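Local coordinates for solute-binding protein (Thermoactinomyces vulgaris, PDB 2ZYO) that binds maltodextrins such as maltotetraose between its two lobes, and probably delivers cyclo- and maltodextrins to a membrane transporter for uptake, at residues A[31-39]-A[307-318]; A[164-172]-A[218-229]. All coordinates share one frame; numbering follows the deposited sequence.

How the contacts relate
From the N terminus, the chain leaves strand 20-25 and enters helix 30-47, whose first turns are residues 31-39. Contact 1 closes the longest loop here, since helix 306-316 returns to that helix after 267 intervening residues. Contact 2 lies wholly within this loop: strand 165-169 and the turns after it are met, 45 residues further on, by the end of helix 206-220 and the loop down to Lys229. The contacts thus nest without crossing. The centres of contacts 1 and 2 are about 36 Å apart, on opposite sides of the chain's centre, and no atoms touch; contact 1 joins two helices of one lobe, contact 2 ties strand to helix and loop in the other.

Contact 1: A[31-39]-A[307-318]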
# COMPACT_ATOMS: atom_id res chain seq x y z
N VAL A 31 -1.87 19.46 -1.81
CA VAL A 31 -3.26 19.15 -2.18
C VAL A 31 -3.97 18.22 -1.18
O VAL A 31 -5.17 18.36 -0.96
CB VAL A 31 -3.41 18.61 -3.64
CG1 VAL A 31 -2.87 19.63 -4.64
CG2 VAL A 31 -2.73 17.26 -3.82
N GLN A 32 -3.22 17.29 -0.59
CA GLN A 32 -3.77 16.41 0.44
C GLN A 32 -4.17 17.22 1.67
O GLN A 32 -5.24 17.00 2.25
CB GLN A 32 -2.76 15.33 0.85
CG GLN A 32 -2.56 14.23 -0.19
CD GLN A 32 -1.66 13.11 0.31
OE1 GLN A 32 -1.86 12.58 1.40
NE2 GLN A 32 -0.69 12.73 -0.50
N LEU A 33 -3.31 18.16 2.04
CA LEU A 33 -3.54 19.02 3.20
C LEU A 33 -4.74 19.94 2.98
O LEU A 33 -5.63 20.03 3.83
CB LEU A 33 -2.29 19.84 3.52
CG LEU A 33 -2.31 20.78 4.73
CD1 LEU A 33 -2.42 20.01 6.05
CD2 LEU A 33 -1.08 21.68 4.74
N ASN A 34 -4.77 20.61 1.83
CA ASN A 34 -5.85 21.54 1.52
C ASN A 34 -7.21 20.88 1.32
O ASN A 34 -8.24 21.48 1.65
CB ASN A 34 -5.48 22.42 0.32
CG ASN A 34 -4.22 23.23 0.55
OD1 ASN A 34 -3.88 23.58 1.68
ND2 ASN A 34 -3.51 23.54 -0.53
N ASN A 35 -7.23 19.65 0.81
CA ASN A 35 -8.49 18.90 0.71
C ASN A 35 -9.08 18.60 2.08
O ASN A 35 -10.29 18.76 2.29
CB ASN A 35 -8.32 17.59 -0.07
CG ASN A 35 -9.63 16.88 -0.29
OD1 ASN A 35 -9.98 15.96 0.44
ND2 ASN A 35 -10.39 17.33 -1.29
N THR A 36 -8.22 18.19 3.01
CA THR A 36 -8.65 17.95 4.39
C THR A 36 -9.10 19.26 5.04
O THR A 36 -10.10 19.29 5.75
CB THR A 36 -7.56 17.23 5.21
OG1 THR A 36 -7.36 15.93 4.66
CG2 THR A 36 -7.97 17.09 6.68
N LYS A 37 -8.39 20.35 4.76
CA LYS A 37 -8.78 21.67 5.25
C LYS A 37 -10.17 22.06 4.72
O LYS A 37 -10.97 22.64 5.46
CB LYS A 37 -7.74 22.73 4.89
CG LYS A 37 -6.44 22.63 5.69
CD LYS A 37 -5.51 23.81 5.39
CE LYS A 37 -4.17 23.67 6.11
NZ LYS A 37 -4.27 23.66 7.59
N LYS A 38 -10.45 21.72 3.47
CA LYS A 38 -11.75 22.01 2.87
C LYS A 38 -12.88 21.29 3.61
O LYS A 38 -13.86 21.92 4.03
CB LYS A 38 -11.78 21.61 1.38
CG LYS A 38 -13.16 21.78 0.74
CD LYS A 38 -13.25 21.09 -0.61
CE LYS A 38 -14.68 21.07 -1.13
NZ LYS A 38 -15.22 22.43 -1.39
N TRP A 39 -12.74 19.98 3.79
CA TRP A 39 -13.80 19.19 4.39
C TRP A 39 -13.92 19.37 5.90
O TRP A 39 -15.03 19.32 6.44
CB TRP A 39 -13.71 17.73 3.94
CG TRP A 39 -14.05 17.65 2.50
CD1 TRP A 39 -13.18 17.49 1.46
CD2 TRP A 39 -15.35 17.81 1.91
NE1 TRP A 39 -13.86 17.52 0.26
CE2 TRP A 39 -15.19 17.71 0.51
CE3 TRP A 39 -16.63 18.02 2.44
CZ2 TRP A 39 -16.27 17.81 -0.37
CZ3 TRP A 39 -17.70 18.11 1.56
CH2 TRP A 39 -17.51 18.01 0.17
N GLU A 307 -19.26 12.14 -0.95
CA GLU A 307 -18.98 13.49 -1.42
C GLU A 307 -17.54 13.93 -1.12
O GLU A 307 -16.86 14.47 -1.99
CB GLU A 307 -19.97 14.49 -0.80
CG GLU A 307 -19.91 15.89 -1.41
CD GLU A 307 -20.81 16.89 -0.70
OE1 GLU A 307 -21.40 16.56 0.35
OE2 GLU A 307 -20.92 18.03 -1.21
N ALA A 308 -17.09 13.69 0.12
CA ALA A 308 -15.75 14.09 0.54
C ALA A 308 -14.65 13.35 -0.21
O ALA A 308 -13.66 13.96 -0.61
CB ALA A 308 -15.58 13.91 2.05
N LEU A 309 -14.84 12.05 -0.42
CA LEU A 309 -13.83 11.23 -1.09
C LEU A 309 -13.83 11.40 -2.61
O LEU A 309 -12.79 11.22 -3.25
CB LEU A 309 -13.94 9.76 -0.68
CG LEU A 309 -13.57 9.43 0.77
CD1 LEU A 309 -13.66 7.94 1.04
CD2 LEU A 309 -12.18 9.95 1.15
N ALA A 310 -14.98 11.73 -3.19
CA ALA A 310 -15.04 12.10 -4.61
C ALA A 310 -14.19 13.34 -4.84
O ALA A 310 -13.36 13.38 -5.75
CB ALA A 310 -16.48 12.35 -5.05
N SER A 311 -14.38 14.33 -3.97
CA SER A 311 -13.57 15.55 -3.96
C SER A 311 -12.09 15.24 -3.74
O SER A 311 -11.23 15.75 -4.46
CB SER A 311 -14.09 16.51 -2.88
OG SER A 311 -13.15 17.51 -2.57
N ARG A 312 -11.80 14.39 -2.75
CA ARG A 312 -10.42 14.02 -2.45
C ARG A 312 -9.73 13.35 -3.65
O ARG A 312 -8.58 13.68 -3.95
CB ARG A 312 -10.32 13.11 -1.22
CG ARG A 312 -8.90 13.02 -0.70
CD ARG A 312 -8.74 12.15 0.53
NE ARG A 312 -7.37 12.25 1.02
CZ ARG A 312 -6.34 11.53 0.57
NH1 ARG A 312 -6.52 10.62 -0.37
NH2 ARG A 312 -5.13 11.73 1.08
N PHE A 313 -10.43 12.44 -4.32
CA PHE A 313 -9.85 11.79 -5.50
C PHE A 313 -9.51 12.80 -6.59
O PHE A 313 -8.42 12.76 -7.16
CB PHE A 313 -10.76 10.70 -6.06
CG PHE A 313 -10.37 10.27 -7.44
CD1 PHE A 313 -9.21 9.52 -7.64
CD2 PHE A 313 -11.12 10.65 -8.55
CE1 PHE A 313 -8.82 9.14 -8.92
CE2 PHE A 313 -10.73 10.27 -9.83
CZ PHE A 313 -9.59 9.51 -10.02
N LYS A 314 -10.45 13.69 -6.89
CA LYS A 314 -10.28 14.67 -7.96
C LYS A 314 -9.13 15.63 -7.69
O LYS A 314 -8.43 16.05 -8.62
CB LYS A 314 -11.59 15.41 -8.23
CG LYS A 314 -12.69 14.52 -8.82
CD LYS A 314 -14.02 15.26 -8.93
CE LYS A 314 -15.15 14.30 -9.27
NZ LYS A 314 -16.47 15.00 -9.33
N GLU A 315 -8.92 15.97 -6.42
CA GLU A 315 -7.84 16.86 -6.02
C GLU A 315 -6.48 16.16 -5.94
O GLU A 315 -5.48 16.67 -6.45
CB GLU A 315 -8.13 17.51 -4.66
CG GLU A 315 -9.09 18.69 -4.70
CD GLU A 315 -8.80 19.70 -3.60
OE1 GLU A 315 -7.98 20.62 -3.84
OE2 GLU A 315 -9.38 19.59 -2.51
N THR A 316 -6.46 14.98 -5.31
CA THR A 316 -5.20 14.30 -4.97
C THR A 316 -4.78 13.21 -5.95
O THR A 316 -3.60 12.85 -6.02
CB THR A 316 -5.25 13.66 -3.57
OG1 THR A 316 -6.17 12.56 -3.58
CG2 THR A 316 -5.66 14.68 -2.51
N GLY A 317 -5.75 12.65 -6.68
CA GLY A 317 -5.49 11.55 -7.61
C GLY A 317 -5.38 10.19 -6.93
O GLY A 317 -5.13 9.18 -7.60
N GLU A 318 -5.55 10.17 -5.61
CA GLU A 318 -5.49 8.94 -4.83
C GLU A 318 -6.85 8.25 -4.85
O GLU A 318 -7.88 8.87 -4.56
CB GLU A 318 -5.05 9.21 -3.39
CG GLU A 318 -3.68 9.88 -3.26
CD GLU A 318 -3.13 9.87 -1.84
OE1 GLU A 318 -3.93 9.92 -0.87
OE2 GLU A 318 -1.89 9.80 -1.67
O HOH W 1 -6.21 20.92 -2.23
O HOH W 2 -5.76 14.29 2.38
O HOH W 3 -8.99 14.56 2.77
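Trp39, Asn35 and Glu315 bury the most surface where helix 30-47 packs against helix 306-316, an antiparallel helix pair in one lobe of this periplasmic-binding-protein fold. The segment axes approach to 9.4 Å at 155°. The Trp39 indole lies over the backbone of Ala308, whose CA makes a CH-pi contact 3.9 Å from the centroid of the five-membered ring, while Lys38 CE lies against the opposite face. At the indole edge, NE1 donates to Ser311 OG in the ring plane (2.9 Å). Glu307 crosses the far end of the ring at about a right angle, its CG near CH2.

One turn earlier, Asn35 enters as a knob among Ala308, Ser311, Arg312 and Glu315. With CG anti to the backbone N (chi1 -175°), its amide is directed into that hole, where both hydrogens of ND2 are used. One gives a nearly straight bond to Glu315 OE2 (2.8 Å), met on the anti side of the carboxylate; the other gives a more bent bond to Ser311 OG. Ser311 OG therefore accepts from both Asn35 and Trp39, linking two successive turns of the helix. Asn35 OD1 rests against the CB and CG of Arg312 and receives a hydrogen from a water, which also donates to Thr36 OG1.

Beyond Asn35, Gln32 packs its CG on Thr316 CG2, and its NE2 is bonded to Asp29. Arg312 forms a salt bridge with Glu318, NH1 and NH2 both donating to OE1, while Lys282 pairs with Glu318 OE2. A second water donates to Gln32 O (2.8 Å) and accepts from Arg312 NE.

Contact 2: A[164-172]-A[218-229]; sequences KYGVLFEAN and WFTEARLPQSLK
The backbone of 164-172 changes direction at Gly166 and Val167, continues as a short, loosely paired strand at 168-169 and bends in an inverse gamma turn centred on Glu170, while 218-229 ends its helix, passes Arg223 with positive phi and continues as a loop to Lys229, the N-cap position of helix 230-238. The contact joins strand 165-169 and the turn after it to the end of helix 206-220 and the following loop, in a lobe of the alpha/beta binding-protein fold where strand 165-169 runs parallel to strand 242-247.

Phe169 and Trp218 form a T-shaped pair: Phe169 CE2 points over the indole face, 3.6 Å from Trp218 CE2, with the ring planes at 90°. Phe169 CB leads away from the loop, and chi1 of 77°, placing CG between the backbone N and the carbonyl carbon, swings the ring back toward the tryptophan. Val167 CG1 meets the far end of the same indole, at CH2. From the loop, Leu224 spreads its methyls, CD1 against Ala171 CB and CD2 against Leu168 CD1 (3.8 Å). Phe219 turns its ring edge to the carbonyl of Ala171, and Tyr165 OH abuts Pro225 CG.

At the sugar-side end, Leu228 CD1 packs on Glu170 CA. Asn173, a ligand-pocket residue, bonds Glu170 OE1, and a water joins that oxygen to Asn172 OD1 and Lys229 NZ. Leu228 O lies close to the amide plane of Asn172, whose ND2 donates to it at 2.9 Å, nearly straight at 170°.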
# COMPACT_ATOMS: atom_id res chain seq x y z
N LYS A 164 17.65 -0.77 -22.82
CA LYS A 164 16.31 -0.90 -23.37
C LYS A 164 15.67 -2.16 -22.82
O LYS A 164 16.31 -3.21 -22.76
CB LYS A 164 16.37 -0.95 -24.91
CG LYS A 164 15.15 -0.35 -25.62
CD LYS A 164 13.98 -1.32 -25.67
CE LYS A 164 12.66 -0.61 -25.93
NZ LYS A 164 11.49 -1.49 -25.64
N TYR A 165 14.41 -2.06 -22.40
CA TYR A 165 13.71 -3.18 -21.78
C TYR A 165 12.27 -3.32 -22.27
O TYR A 165 11.60 -2.34 -22.56
CB TYR A 165 13.69 -3.02 -20.26
CG TYR A 165 15.06 -3.16 -19.62
CD1 TYR A 165 15.52 -4.40 -19.18
CD2 TYR A 165 15.89 -2.05 -19.48
CE1 TYR A 165 16.77 -4.53 -18.61
CE2 TYR A 165 17.15 -2.17 -18.91
CZ TYR A 165 17.58 -3.41 -18.47
OH TYR A 165 18.83 -3.53 -17.91
N GLY A 166 11.82 -4.57 -22.35
CA GLY A 166 10.40 -4.86 -22.54
C GLY A 166 9.66 -4.75 -21.22
O GLY A 166 8.63 -4.09 -21.14
N VAL A 167 10.19 -5.41 -20.19
CA VAL A 167 9.64 -5.33 -18.84
C VAL A 167 10.77 -5.16 -17.84
O VAL A 167 11.73 -5.93 -17.83
CB VAL A 167 8.81 -6.59 -18.46
CG1 VAL A 167 8.05 -6.35 -17.16
CG2 VAL A 167 7.84 -6.97 -19.58
N LEU A 168 10.64 -4.13 -17.00
CA LEU A 168 11.63 -3.82 -15.98
C LEU A 168 10.92 -3.45 -14.69
O LEU A 168 10.00 -2.63 -14.71
CB LEU A 168 12.52 -2.67 -16.46
CG LEU A 168 13.57 -2.07 -15.51
CD1 LEU A 168 14.66 -3.08 -15.17
CD2 LEU A 168 14.17 -0.83 -16.15
N PHE A 169 11.33 -4.04 -13.58
CA PHE A 169 10.79 -3.68 -12.28
C PHE A 169 11.74 -4.05 -11.15
O PHE A 169 12.78 -4.66 -11.39
CB PHE A 169 9.37 -4.25 -12.07
CG PHE A 169 9.32 -5.72 -11.73
CD1 PHE A 169 9.01 -6.14 -10.43
CD2 PHE A 169 9.55 -6.69 -12.71
CE1 PHE A 169 8.95 -7.49 -10.11
CE2 PHE A 169 9.49 -8.05 -12.39
CZ PHE A 169 9.19 -8.45 -11.09
N GLU A 170 11.38 -3.65 -9.93
CA GLU A 170 12.18 -3.95 -8.74
C GLU A 170 12.04 -5.41 -8.32
O GLU A 170 11.45 -5.71 -7.27
CB GLU A 170 11.79 -3.03 -7.58
CG GLU A 170 12.40 -1.65 -7.64
CD GLU A 170 12.26 -0.92 -6.33
OE1 GLU A 170 12.85 -1.37 -5.32
OE2 GLU A 170 11.56 0.11 -6.30
N ALA A 171 12.60 -6.30 -9.13
CA ALA A 171 12.48 -7.74 -8.93
C ALA A 171 13.32 -8.27 -7.76
O ALA A 171 13.31 -9.46 -7.47
CB ALA A 171 12.80 -8.50 -10.21
N ASN A 172 14.06 -7.37 -7.11
CA ASN A 172 14.83 -7.71 -5.92
C ASN A 172 14.19 -7.15 -4.64
O ASN A 172 14.82 -7.09 -3.58
CB ASN A 172 16.29 -7.24 -6.05
CG ASN A 172 16.40 -5.74 -6.32
OD1 ASN A 172 15.41 -5.03 -6.43
ND2 ASN A 172 17.64 -5.26 -6.41
N TRP A 218 13.93 -13.79 -13.56
CA TRP A 218 14.01 -12.40 -14.00
C TRP A 218 15.46 -11.93 -14.17
O TRP A 218 15.73 -11.02 -14.95
CB TRP A 218 13.23 -11.48 -13.06
CG TRP A 218 11.77 -11.51 -13.36
CD1 TRP A 218 10.82 -12.27 -12.75
CD2 TRP A 218 11.09 -10.75 -14.37
NE1 TRP A 218 9.59 -12.03 -13.31
CE2 TRP A 218 9.72 -11.10 -14.31
CE3 TRP A 218 11.50 -9.80 -15.32
CZ2 TRP A 218 8.76 -10.54 -15.16
CZ3 TRP A 218 10.55 -9.25 -16.17
CH2 TRP A 218 9.19 -9.62 -16.08
N PHE A 219 16.37 -12.57 -13.46
CA PHE A 219 17.79 -12.22 -13.53
C PHE A 219 18.57 -13.17 -14.44
O PHE A 219 19.48 -12.73 -15.15
CB PHE A 219 18.39 -12.14 -12.12
CG PHE A 219 17.75 -11.07 -11.27
CD1 PHE A 219 18.20 -9.75 -11.35
CD2 PHE A 219 16.69 -11.37 -10.43
CE1 PHE A 219 17.60 -8.76 -10.59
CE2 PHE A 219 16.09 -10.38 -9.66
CZ PHE A 219 16.54 -9.07 -9.74
N THR A 220 18.21 -14.45 -14.43
CA THR A 220 18.91 -15.46 -15.23
C THR A 220 18.42 -15.55 -16.68
O THR A 220 19.19 -15.91 -17.58
CB THR A 220 18.80 -16.86 -14.60
OG1 THR A 220 17.42 -17.23 -14.47
CG2 THR A 220 19.48 -16.90 -13.23
N GLU A 221 17.15 -15.23 -16.91
CA GLU A 221 16.56 -15.31 -18.25
C GLU A 221 16.13 -13.96 -18.83
O GLU A 221 16.28 -13.72 -20.03
CB GLU A 221 15.37 -16.28 -18.26
CG GLU A 221 15.71 -17.73 -17.94
CD GLU A 221 14.51 -18.65 -18.04
OE1 GLU A 221 13.62 -18.40 -18.89
OE2 GLU A 221 14.46 -19.64 -17.28
N ALA A 222 15.59 -13.09 -17.98
CA ALA A 222 15.10 -11.78 -18.42
C ALA A 222 16.15 -10.67 -18.28
O ALA A 222 15.87 -9.50 -18.53
CB ALA A 222 13.81 -11.42 -17.70
N ARG A 223 17.35 -11.06 -17.86
CA ARG A 223 18.54 -10.20 -17.87
C ARG A 223 18.41 -8.86 -17.14
O ARG A 223 19.02 -7.86 -17.54
CB ARG A 223 19.03 -9.99 -19.32
CG ARG A 223 19.39 -11.28 -20.05
CD ARG A 223 19.79 -11.01 -21.51
NE ARG A 223 18.68 -10.49 -22.31
CZ ARG A 223 17.83 -11.23 -23.00
NH1 ARG A 223 17.93 -12.56 -23.02
NH2 ARG A 223 16.86 -10.64 -23.69
N LEU A 224 17.63 -8.83 -16.06
CA LEU A 224 17.51 -7.62 -15.24
C LEU A 224 18.82 -7.31 -14.51
O LEU A 224 19.54 -8.23 -14.12
CB LEU A 224 16.35 -7.74 -14.23
CG LEU A 224 14.91 -7.81 -14.74
CD1 LEU A 224 13.95 -7.53 -13.58
CD2 LEU A 224 14.64 -6.83 -15.88
N PRO A 225 19.14 -6.01 -14.35
CA PRO A 225 20.34 -5.61 -13.62
C PRO A 225 20.32 -6.17 -12.20
O PRO A 225 19.35 -5.96 -11.47
CB PRO A 225 20.26 -4.08 -13.59
CG PRO A 225 19.38 -3.73 -14.73
CD PRO A 225 18.39 -4.84 -14.84
N GLN A 226 21.38 -6.87 -11.82
CA GLN A 226 21.38 -7.66 -10.58
C GLN A 226 21.50 -6.86 -9.28
O GLN A 226 21.40 -7.43 -8.19
CB GLN A 226 22.45 -8.77 -10.66
CG GLN A 226 22.12 -9.83 -11.72
CD GLN A 226 23.28 -10.76 -12.03
OE1 GLN A 226 24.07 -11.11 -11.15
NE2 GLN A 226 23.38 -11.17 -13.29
N SER A 227 21.67 -5.55 -9.40
CA SER A 227 21.71 -4.66 -8.23
C SER A 227 20.83 -3.42 -8.43
O SER A 227 21.15 -2.33 -7.96
CB SER A 227 23.16 -4.26 -7.91
OG SER A 227 23.96 -5.41 -7.69
N LEU A 228 19.70 -3.61 -9.11
CA LEU A 228 18.80 -2.51 -9.46
C LEU A 228 18.11 -1.89 -8.25
O LEU A 228 17.96 -2.53 -7.20
CB LEU A 228 17.77 -2.97 -10.51
CG LEU A 228 16.70 -4.01 -10.14
CD1 LEU A 228 15.51 -3.35 -9.45
CD2 LEU A 228 16.24 -4.77 -11.37
N LYS A 229 17.72 -0.63 -8.40
CA LYS A 229 16.96 0.10 -7.39
C LYS A 229 15.77 0.80 -8.04
O LYS A 229 15.61 0.74 -9.26
CB LYS A 229 17.85 1.11 -6.67
CG LYS A 229 18.69 0.53 -5.53
CD LYS A 229 18.09 0.82 -4.15
CE LYS A 229 16.93 -0.11 -3.79
NZ LYS A 229 17.35 -1.53 -3.58
O HOH W 4 15.11 -2.81 -4.80
O HOH W 5 20.02 -6.77 -5.58